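Local coordinates for protein quinoline 2-oxidoreductase large subunit (Pseudomonas putida, PDB 1T3Q) that carries the molybdenum centre and its molybdopterin cytosine dinucleotide cofactor in a hydroxylase that oxidises quinoline at its 2-position, at residues F191-V196 and F375-I380; Y653-T658 and E776-S781; Q689-E694 and A751-A756. One frame throughout, in Å; residues are numbered along the deposited sequence.

Contact 1 of 3, residues F191-V196 and F375-I380; sequences FSCGRV and FTAGQI
Cys-193 turns its SG back beside its own backbone N, opposite the carbonyl carbon (chi1 -57°), and this aims the sulfur at the flank of the helix that carries Ala-377 and Ile-380. Ile-380 answers with an extended ethyl arm (chi2 172°), whose CD1 reaches back toward the same sulfur, while CG2 is left on the other side of CB to meet Phe-191. The sulfur is thus shared between residues one helical turn apart: Cys-193 SG lies 4.0 Å from Ala-377 CB and 4.2 Å from Ile-380 CD1. Phe-191, two residues earlier on the same face of the strand, puts one ring corner alongside the isoleucine, with Phe-191 CD1 4.4 Å from Ile-380 CG2. The ring also passes loosely by the end of that residue's backbone, Phe-191 CE1 standing 4.4 Å from Ile-380 O, a carbonyl that accepts a hydrogen bond from Thr-384 OG1 a turn further on.

Strand 191-193 and helix 375-380 run at 145° to one another, closer to antiparallel than to perpendicular, their axes approaching to 8.9 Å. The backbones come closest at Cys-193 and Ala-377, where the CA atoms are 6.8 Å apart; the small methyl of Ala-377 suits that spacing. Strand 185-193 is held in its sheet by strands 298-306 and 770-771, and Ala-381, Thr-384 and Leu-385, further along helix 375-393, also touch the Phe-191 ring.

The side chain of Ala-377 is about 14 Å from the bound dioxosulfidomolybdenum(VI) ion, so this is sheet-on-helix packing within the cofactor-binding region and does not line the molybdenum site. No hydrogen bond crosses between the segments; sulfur, methyl and ring carbons hold the buried interface through dispersion and exclusion of water.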
loop_
_atom_site.group_PDB
_atom_site.type_symbol
_atom_site.label_atom_id
_atom_site.label_comp_id
_atom_site.label_asym_id
_atom_site.label_seq_id
_atom_site.Cartn_x
_atom_site.Cartn_y
_atom_site.Cartn_z
ATOM N N PHE B 191 1.805 42.995 28.390
ATOM C CA PHE B 191 1.967 41.551 28.359
ATOM C C PHE B 191 2.821 41.085 27.194
ATOM O O PHE B 191 2.820 41.682 26.120
ATOM C CB PHE B 191 0.591 40.889 28.308
ATOM C CG PHE B 191 -0.227 41.109 29.555
ATOM C CD1 PHE B 191 -0.164 40.210 30.611
ATOM C CD2 PHE B 191 -1.035 42.236 29.683
ATOM C CE1 PHE B 191 -0.891 40.425 31.782
ATOM C CE2 PHE B 191 -1.769 42.465 30.848
ATOM C CZ PHE B 191 -1.696 41.555 31.903
ATOM N N SER B 192 3.557 40.006 27.418
ATOM C CA SER B 192 4.410 39.459 26.385
ATOM C C SER B 192 4.526 37.953 26.534
ATOM O O SER B 192 4.656 37.443 27.644
ATOM C CB SER B 192 5.800 40.090 26.466
ATOM O OG SER B 192 6.666 39.503 25.511
ATOM N N CYS B 193 4.453 37.246 25.415
ATOM C CA CYS B 193 4.591 35.797 25.417
ATOM C C CYS B 193 5.765 35.475 24.514
ATOM O O CYS B 193 5.913 36.068 23.445
ATOM C CB CYS B 193 3.338 35.119 24.864
ATOM S SG CYS B 193 1.807 35.525 25.735
ATOM N N GLY B 194 6.608 34.541 24.940
ATOM C CA GLY B 194 7.736 34.169 24.113
ATOM C C GLY B 194 7.288 33.139 23.095
ATOM O O GLY B 194 6.150 32.673 23.135
ATOM N N ARG B 195 8.168 32.787 22.169
ATOM C CA ARG B 195 7.824 31.777 21.186
ATOM C C ARG B 195 7.815 30.428 21.893
ATOM O O ARG B 195 8.513 30.235 22.894
ATOM C CB ARG B 195 8.866 31.724 20.062
ATOM C CG ARG B 195 8.754 32.858 19.063
ATOM C CD ARG B 195 9.763 32.744 17.923
ATOM N NE ARG B 195 9.464 33.755 16.910
ATOM C CZ ARG B 195 9.410 33.522 15.605
ATOM N NH1 ARG B 195 9.645 32.306 15.133
ATOM N NH2 ARG B 195 9.085 34.503 14.768
ATOM N N VAL B 196 7.012 29.511 21.372
ATOM C CA VAL B 196 6.947 28.152 21.886
ATOM C C VAL B 196 6.831 27.268 20.661
ATOM O O VAL B 196 6.569 27.757 19.561
ATOM C CB VAL B 196 5.717 27.902 22.806
ATOM C CG1 VAL B 196 5.797 28.787 24.027
ATOM C CG2 VAL B 196 4.418 28.128 22.038
ATOM N N PHE B 375 -5.515 33.453 20.089
ATOM C CA PHE B 375 -6.506 33.725 21.131
ATOM C C PHE B 375 -5.885 33.707 22.529
ATOM O O PHE B 375 -6.308 34.441 23.420
ATOM C CB PHE B 375 -7.636 32.687 21.079
ATOM C CG PHE B 375 -8.236 32.492 19.710
ATOM C CD1 PHE B 375 -8.520 33.585 18.891
ATOM C CD2 PHE B 375 -8.554 31.216 19.256
ATOM C CE1 PHE B 375 -9.111 33.407 17.648
ATOM C CE2 PHE B 375 -9.146 31.024 18.010
ATOM C CZ PHE B 375 -9.428 32.125 17.202
ATOM N N THR B 376 -4.867 32.873 22.713
ATOM C CA THR B 376 -4.226 32.734 24.017
ATOM C C THR B 376 -3.625 33.985 24.658
ATOM O O THR B 376 -3.895 34.270 25.824
ATOM C CB THR B 376 -3.132 31.639 23.975
ATOM O OG1 THR B 376 -3.694 30.421 23.463
ATOM C CG2 THR B 376 -2.585 31.381 25.374
ATOM N N ALA B 377 -2.815 34.736 23.912
ATOM C CA ALA B 377 -2.164 35.922 24.475
ATOM C C ALA B 377 -3.137 36.923 25.088
ATOM O O ALA B 377 -2.953 37.357 26.229
ATOM C CB ALA B 377 -1.314 36.613 23.412
ATOM N N GLY B 378 -4.163 37.290 24.329
ATOM C CA GLY B 378 -5.146 38.248 24.816
ATOM C C GLY B 378 -5.939 37.719 25.997
ATOM O O GLY B 378 -6.328 38.477 26.881
ATOM N N GLN B 379 -6.195 36.416 26.003
ATOM C CA GLN B 379 -6.928 35.789 27.099
ATOM C C GLN B 379 -6.104 35.972 28.373
ATOM O O GLN B 379 -6.632 36.355 29.416
ATOM C CB GLN B 379 -7.138 34.298 26.804
ATOM C CG GLN B 379 -7.978 33.535 27.842
ATOM C CD GLN B 379 -9.455 33.891 27.801
ATOM O OE1 GLN B 379 -9.968 34.362 26.782
ATOM N NE2 GLN B 379 -10.154 33.642 28.903
ATOM N N ILE B 380 -4.802 35.700 28.286
ATOM C CA ILE B 380 -3.911 35.868 29.431
ATOM C C ILE B 380 -3.955 37.308 29.942
ATOM O O ILE B 380 -4.161 37.559 31.127
ATOM C CB ILE B 380 -2.433 35.537 29.064
ATOM C CG1 ILE B 380 -2.262 34.030 28.869
ATOM C CG2 ILE B 380 -1.489 36.038 30.163
ATOM C CD1 ILE B 380 -0.900 33.639 28.321
#

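Contact 2 of 3, residues Y653-T658 and E776-S781; sequences YATRVT and ERIFRS
Tyr-653 and Phe-779 form the aromatic part of this contact, an offset edge-to-face pair in which the phenylalanine edge is directed at the tyrosine face. The ring centroids are 5.4 Å apart and the planes stand at 64°. The helix backbone sets Phe-779 CB over the middle of the tyrosine ring in a CH-pi contact, 4.1 Å from the Tyr-653 centroid; with CG anti to the backbone N (chi1 166°), the phenyl group then swings its CD1 edge to the phenol end, Tyr-653 OH lying 3.5 Å from Phe-779 CD1.

The aliphatic contacts belong to Ile-778 of the helix, with both branches turned to residues 653-655. Its CG2 approaches the tyrosine ring obliquely, Ile-778 CG2 being 4.0 Å from Tyr-653 CD2, while the ethyl arm extends to the backbone, with Ile-778 CD1 3.7 Å from Tyr-653 O. The same Ile-778 CD1 is pressed against Thr-655 OG1 at 3.1 Å, a tight approach of methyl to hydroxyl oxygen. An alanine at Tyr-653 would strip the ring from under Phe-779 CB and is likely to leave the phenylalanine edge and Ile-778 CG2 without their packing surface.

Charged groups work along the helix and not across to the strand. Arg-780 NH2 donates to the syn lone pair of Glu-776 OE1 at 2.9 Å, almost in the guanidinium plane, and the guanidinium lays one face over Phe-779 CE2. Asp-262 of the medium subunit pairs with Arg-780 NH1, and Ser-260 of that subunit bonds Glu-776 OE2, so helix 775-783 faces a subunit interface.

The chemistry is therefore divided: rings and methyls dock the C-terminal helix on the loop leading into strand 655-665 and on its first residue, whereas an intrahelical salt bridge, extended by the medium subunit, occupies the polar side.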
loop_
_atom_site.group_PDB
_atom_site.type_symbol
_atom_site.label_atom_id
_atom_site.label_comp_id
_atom_site.label_asym_id
_atom_site.label_seq_id
_atom_site.Cartn_x
_atom_site.Cartn_y
_atom_site.Cartn_z
ATOM N N TYR B 653 11.815 30.279 44.684
ATOM C CA TYR B 653 11.012 30.749 43.558
ATOM C C TYR B 653 10.486 29.601 42.709
ATOM O O TYR B 653 10.085 29.793 41.562
ATOM C CB TYR B 653 11.829 31.708 42.693
ATOM C CG TYR B 653 12.602 32.708 43.516
ATOM C CD1 TYR B 653 13.983 32.604 43.653
ATOM C CD2 TYR B 653 11.943 33.720 44.214
ATOM C CE1 TYR B 653 14.692 33.484 44.468
ATOM C CE2 TYR B 653 12.640 34.605 45.032
ATOM C CZ TYR B 653 14.015 34.480 45.155
ATOM O OH TYR B 653 14.713 35.348 45.965
ATOM N N ALA B 654 10.497 28.402 43.281
ATOM C CA ALA B 654 9.995 27.230 42.580
ATOM C C ALA B 654 8.477 27.369 42.510
ATOM O O ALA B 654 7.836 27.748 43.491
ATOM C CB ALA B 654 10.378 25.967 43.337
ATOM N N THR B 655 7.904 27.068 41.350
ATOM C CA THR B 655 6.463 27.175 41.175
ATOM C C THR B 655 5.827 25.828 40.868
ATOM O O THR B 655 6.309 25.064 40.029
ATOM C CB THR B 655 6.120 28.169 40.055
ATOM O OG1 THR B 655 6.725 29.435 40.348
ATOM C CG2 THR B 655 4.615 28.354 39.952
ATOM N N ARG B 656 4.728 25.550 41.555
ATOM C CA ARG B 656 4.022 24.293 41.388
ATOM C C ARG B 656 2.525 24.534 41.212
ATOM O O ARG B 656 1.920 25.288 41.970
ATOM C CB ARG B 656 4.287 23.418 42.626
ATOM C CG ARG B 656 3.589 22.071 42.653
ATOM C CD ARG B 656 4.222 21.143 43.697
ATOM N NE ARG B 656 3.284 20.736 44.744
ATOM C CZ ARG B 656 3.133 21.364 45.906
ATOM N NH1 ARG B 656 2.251 20.920 46.792
ATOM N NH2 ARG B 656 3.871 22.427 46.190
ATOM N N VAL B 657 1.939 23.919 40.189
ATOM C CA VAL B 657 0.505 24.044 39.964
ATOM C C VAL B 657 -0.060 22.892 40.775
ATOM O O VAL B 657 0.049 21.735 40.371
ATOM C CB VAL B 657 0.128 23.836 38.485
ATOM C CG1 VAL B 657 -1.368 24.034 38.306
ATOM C CG2 VAL B 657 0.912 24.800 37.604
ATOM N N THR B 658 -0.652 23.210 41.920
ATOM C CA THR B 658 -1.190 22.189 42.803
ATOM C C THR B 658 -2.604 21.733 42.489
ATOM O O THR B 658 -2.973 20.606 42.812
ATOM C CB THR B 658 -1.169 22.665 44.264
ATOM O OG1 THR B 658 -2.025 23.804 44.408
ATOM C CG2 THR B 658 0.242 23.041 44.674
ATOM N N GLU B 776 13.698 32.810 37.313
ATOM C CA GLU B 776 14.451 34.040 37.073
ATOM C C GLU B 776 13.492 35.234 37.072
ATOM O O GLU B 776 13.734 36.238 37.743
ATOM C CB GLU B 776 15.173 33.973 35.727
ATOM C CG GLU B 776 15.759 35.308 35.261
ATOM C CD GLU B 776 16.951 35.761 36.090
ATOM O OE1 GLU B 776 17.332 36.948 35.988
ATOM O OE2 GLU B 776 17.520 34.931 36.830
ATOM N N ARG B 777 12.399 35.118 36.322
ATOM C CA ARG B 777 11.429 36.206 36.238
ATOM C C ARG B 777 10.737 36.489 37.567
ATOM O O ARG B 777 10.441 37.639 37.881
ATOM C CB ARG B 777 10.400 35.919 35.140
ATOM C CG ARG B 777 10.992 36.058 33.741
ATOM C CD ARG B 777 9.942 36.032 32.636
ATOM N NE ARG B 777 10.530 36.438 31.361
ATOM C CZ ARG B 777 10.798 35.615 30.352
ATOM N NH1 ARG B 777 10.523 34.322 30.448
ATOM N NH2 ARG B 777 11.370 36.088 29.252
ATOM N N ILE B 778 10.488 35.443 38.347
ATOM C CA ILE B 778 9.855 35.608 39.650
ATOM C C ILE B 778 10.860 36.266 40.595
ATOM O O ILE B 778 10.510 37.157 41.363
ATOM C CB ILE B 778 9.426 34.249 40.243
ATOM C CG1 ILE B 778 8.340 33.619 39.366
ATOM C CG2 ILE B 778 8.939 34.435 41.676
ATOM C CD1 ILE B 778 7.852 32.278 39.863
ATOM N N PHE B 779 12.109 35.814 40.528
ATOM C CA PHE B 779 13.185 36.351 41.355
ATOM C C PHE B 779 13.338 37.848 41.090
ATOM O O PHE B 779 13.423 38.656 42.016
ATOM C CB PHE B 779 14.495 35.615 41.024
ATOM C CG PHE B 779 15.736 36.287 41.553
ATOM C CD1 PHE B 779 15.993 36.345 42.919
ATOM C CD2 PHE B 779 16.660 36.849 40.676
ATOM C CE1 PHE B 779 17.156 36.956 43.406
ATOM C CE2 PHE B 779 17.823 37.460 41.152
ATOM C CZ PHE B 779 18.072 37.513 42.518
ATOM N N ARG B 780 13.362 38.202 39.813
ATOM C CA ARG B 780 13.501 39.587 39.382
ATOM C C ARG B 780 12.311 40.442 39.820
ATOM O O ARG B 780 12.484 41.558 40.311
ATOM C CB ARG B 780 13.619 39.640 37.861
ATOM C CG ARG B 780 14.889 40.281 37.351
ATOM C CD ARG B 780 16.113 39.437 37.637
ATOM N NE ARG B 780 17.193 40.269 38.156
ATOM C CZ ARG B 780 18.483 39.950 38.117
ATOM N NH1 ARG B 780 19.376 40.784 38.624
ATOM N NH2 ARG B 780 18.881 38.816 37.562
ATOM N N SER B 781 11.105 39.918 39.632
ATOM C CA SER B 781 9.900 40.653 39.997
ATOM C C SER B 781 9.883 41.004 41.478
ATOM O O SER B 781 9.570 42.132 41.851
ATOM C CB SER B 781 8.649 39.841 39.654
#

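Contact 3 of 3, residues Q689-E694 and A751-A756; sequences QTLLEE and AAVVAA
Helices 672-692 and 744-761 come together where the first is ending: a wider pi-type turn spans 689-692, and the CA atoms of Thr-690 and Val-754 stand 6.6 Å apart, the nearest backbone pair of the two segments. Thr-690 carries most of the contact and divides it between its two branches. Its OG1 takes the crowded position between backbone N and carbonyl carbon (chi1 58°), from which Thr-690 OG1 faces the valine and lies 3.2 Å from Val-753 CG1 and 3.4 Å from Val-753 CB. Its methyl, set beside the backbone N, crosses to the next residue along the helix, Thr-690 CG2 meeting Val-754 CG2 at 3.8 Å.

Val-753 holds CG1 anti to its backbone N (chi1 -179°), and this methyl serves two neighbours at once. Besides the threonine hydroxyl it rests on the fork between the two leucine methyls, where Val-753 CG1 is 4.0 Å from Leu-691 CG. Leu-691 itself starts off to one side of the helix pair, and only its branched end swings back to the valine; its methyls also pack on Thr-655 and Val-657 of strand 655-665. Beyond the pair, Val-753 touches Phe-660 of the same strand, which places this junction against the four-stranded sheet. At this end of helix 672-692, Leu-691 O accepts a hydrogen bond from Arg-185 NH1 of the medium subunit, and Glu-693 forms a salt bridge with Arg-143 of the small subunit.

The threonine hydroxyl is buried against valine carbons, yet it is not left without a partner: OG1 is hydrogen-bonded to Ala-686 O one turn back in its own helix. With that polarity met internally, Thr-690 can present its side chain to Val-753 and Val-754 much as a valine would; no hydrogen bond crosses between 689-694 and 751-756, and side-chain packing joins them here.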
loop_
_atom_site.group_PDB
_atom_site.type_symbol
_atom_site.label_atom_id
_atom_site.label_comp_id
_atom_site.label_asym_id
_atom_site.label_seq_id
_atom_site.Cartn_x
_atom_site.Cartn_y
_atom_site.Cartn_z
ATOM N N GLN B 689 3.480 26.211 28.517
ATOM C CA GLN B 689 3.654 27.571 27.994
ATOM C C GLN B 689 3.843 28.624 29.080
ATOM O O GLN B 689 4.688 29.514 28.956
ATOM C CB GLN B 689 2.458 27.993 27.132
ATOM C CG GLN B 689 2.648 29.392 26.517
ATOM C CD GLN B 689 1.375 29.993 25.946
ATOM O OE1 GLN B 689 1.415 31.026 25.268
ATOM N NE2 GLN B 689 0.239 29.363 26.228
ATOM N N THR B 690 3.067 28.527 30.153
ATOM C CA THR B 690 3.146 29.527 31.206
ATOM C C THR B 690 4.262 29.417 32.233
ATOM O O THR B 690 4.643 30.425 32.825
ATOM C CB THR B 690 1.802 29.628 31.974
ATOM O OG1 THR B 690 1.462 28.351 32.533
ATOM C CG2 THR B 690 0.694 30.083 31.033
ATOM N N LEU B 691 4.807 28.223 32.448
ATOM C CA LEU B 691 5.851 28.076 33.457
ATOM C C LEU B 691 7.167 27.458 33.016
ATOM O O LEU B 691 8.162 27.580 33.732
ATOM C CB LEU B 691 5.328 27.239 34.633
ATOM C CG LEU B 691 4.088 27.720 35.386
ATOM C CD1 LEU B 691 3.680 26.672 36.419
ATOM C CD2 LEU B 691 4.376 29.052 36.055
ATOM N N LEU B 692 7.191 26.828 31.845
ATOM C CA LEU B 692 8.393 26.120 31.404
ATOM C C LEU B 692 8.965 26.341 30.011
ATOM O O LEU B 692 10.183 26.425 29.844
ATOM C CB LEU B 692 8.138 24.618 31.535
ATOM C CG LEU B 692 7.788 24.079 32.920
ATOM C CD1 LEU B 692 7.123 22.717 32.791
ATOM C CD2 LEU B 692 9.058 24.001 33.751
ATOM N N GLU B 693 8.088 26.400 29.014
ATOM C CA GLU B 693 8.506 26.506 27.623
ATOM C C GLU B 693 8.830 27.854 27.001
ATOM O O GLU B 693 8.103 28.834 27.171
ATOM C CB GLU B 693 7.456 25.838 26.732
ATOM C CG GLU B 693 7.042 24.457 27.190
ATOM C CD GLU B 693 5.899 23.890 26.378
ATOM O OE1 GLU B 693 5.155 23.050 26.927
ATOM O OE2 GLU B 693 5.746 24.272 25.193
ATOM N N GLU B 694 9.935 27.876 26.261
ATOM C CA GLU B 694 10.336 29.058 25.521
ATOM C C GLU B 694 11.399 28.757 24.478
ATOM O O GLU B 694 12.466 28.225 24.789
ATOM C CB GLU B 694 10.835 30.189 26.434
ATOM C CG GLU B 694 10.913 31.512 25.658
ATOM C CD GLU B 694 11.218 32.735 26.502
ATOM O OE1 GLU B 694 11.191 33.849 25.935
ATOM O OE2 GLU B 694 11.484 32.600 27.717
ATOM N N ALA B 751 -4.199 31.405 30.837
ATOM C CA ALA B 751 -4.616 32.609 31.536
ATOM C C ALA B 751 -4.813 32.317 33.019
ATOM O O ALA B 751 -4.448 33.120 33.870
ATOM C CB ALA B 751 -5.908 33.153 30.920
ATOM N N ALA B 752 -5.382 31.155 33.323
ATOM C CA ALA B 752 -5.613 30.762 34.711
ATOM C C ALA B 752 -4.305 30.677 35.494
ATOM O O ALA B 752 -4.241 31.107 36.647
ATOM C CB ALA B 752 -6.345 29.415 34.763
ATOM N N VAL B 753 -3.263 30.125 34.873
ATOM C CA VAL B 753 -1.971 30.000 35.542
ATOM C C VAL B 753 -1.305 31.359 35.752
ATOM O O VAL B 753 -0.809 31.652 36.844
ATOM C CB VAL B 753 -0.997 29.087 34.757
ATOM C CG1 VAL B 753 0.330 28.981 35.510
ATOM C CG2 VAL B 753 -1.606 27.701 34.570
ATOM N N VAL B 754 -1.282 32.186 34.711
ATOM C CA VAL B 754 -0.679 33.507 34.840
ATOM C C VAL B 754 -1.436 34.292 35.908
ATOM O O VAL B 754 -0.828 34.956 36.757
ATOM C CB VAL B 754 -0.727 34.289 33.506
ATOM C CG1 VAL B 754 -0.243 35.720 33.723
ATOM C CG2 VAL B 754 0.158 33.600 32.476
ATOM N N ALA B 755 -2.766 34.212 35.872
ATOM C CA ALA B 755 -3.577 34.911 36.866
ATOM C C ALA B 755 -3.243 34.382 38.260
ATOM O O ALA B 755 -3.183 35.143 39.217
ATOM C CB ALA B 755 -5.070 34.720 36.574
ATOM N N ALA B 756 -3.010 33.076 38.364
ATOM C CA ALA B 756 -2.685 32.466 39.654
ATOM C C ALA B 756 -1.371 32.990 40.222
ATOM O O ALA B 756 -1.285 33.325 41.401
ATOM C CB ALA B 756 -2.630 30.946 39.515
#

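Contacts 1 and 3 are buried neighbours, their centres 9 Å apart, and touch directly: helix 375-393 lies against helix 744-761, with Ile-380 CG2 3.7 Å from Val-754 CG2. Contact 3 also adjoins contact 2, 11 Å away between centres, since helix 672-692 packs on strand 655-665, which precedes it in the chain. Contacts 1 and 2 do not touch; their nearest atoms are about 7 Å apart. Along the chain, contact 1 closes first, and contact 3 is nested inside the loop closed by contact 2. Helices 375-393 and 744-761 together lie between the sheets containing 185-193 and 655-665; contact 2, partly buried, borders the medium subunit, and contact 3 alone also meets the small subunit.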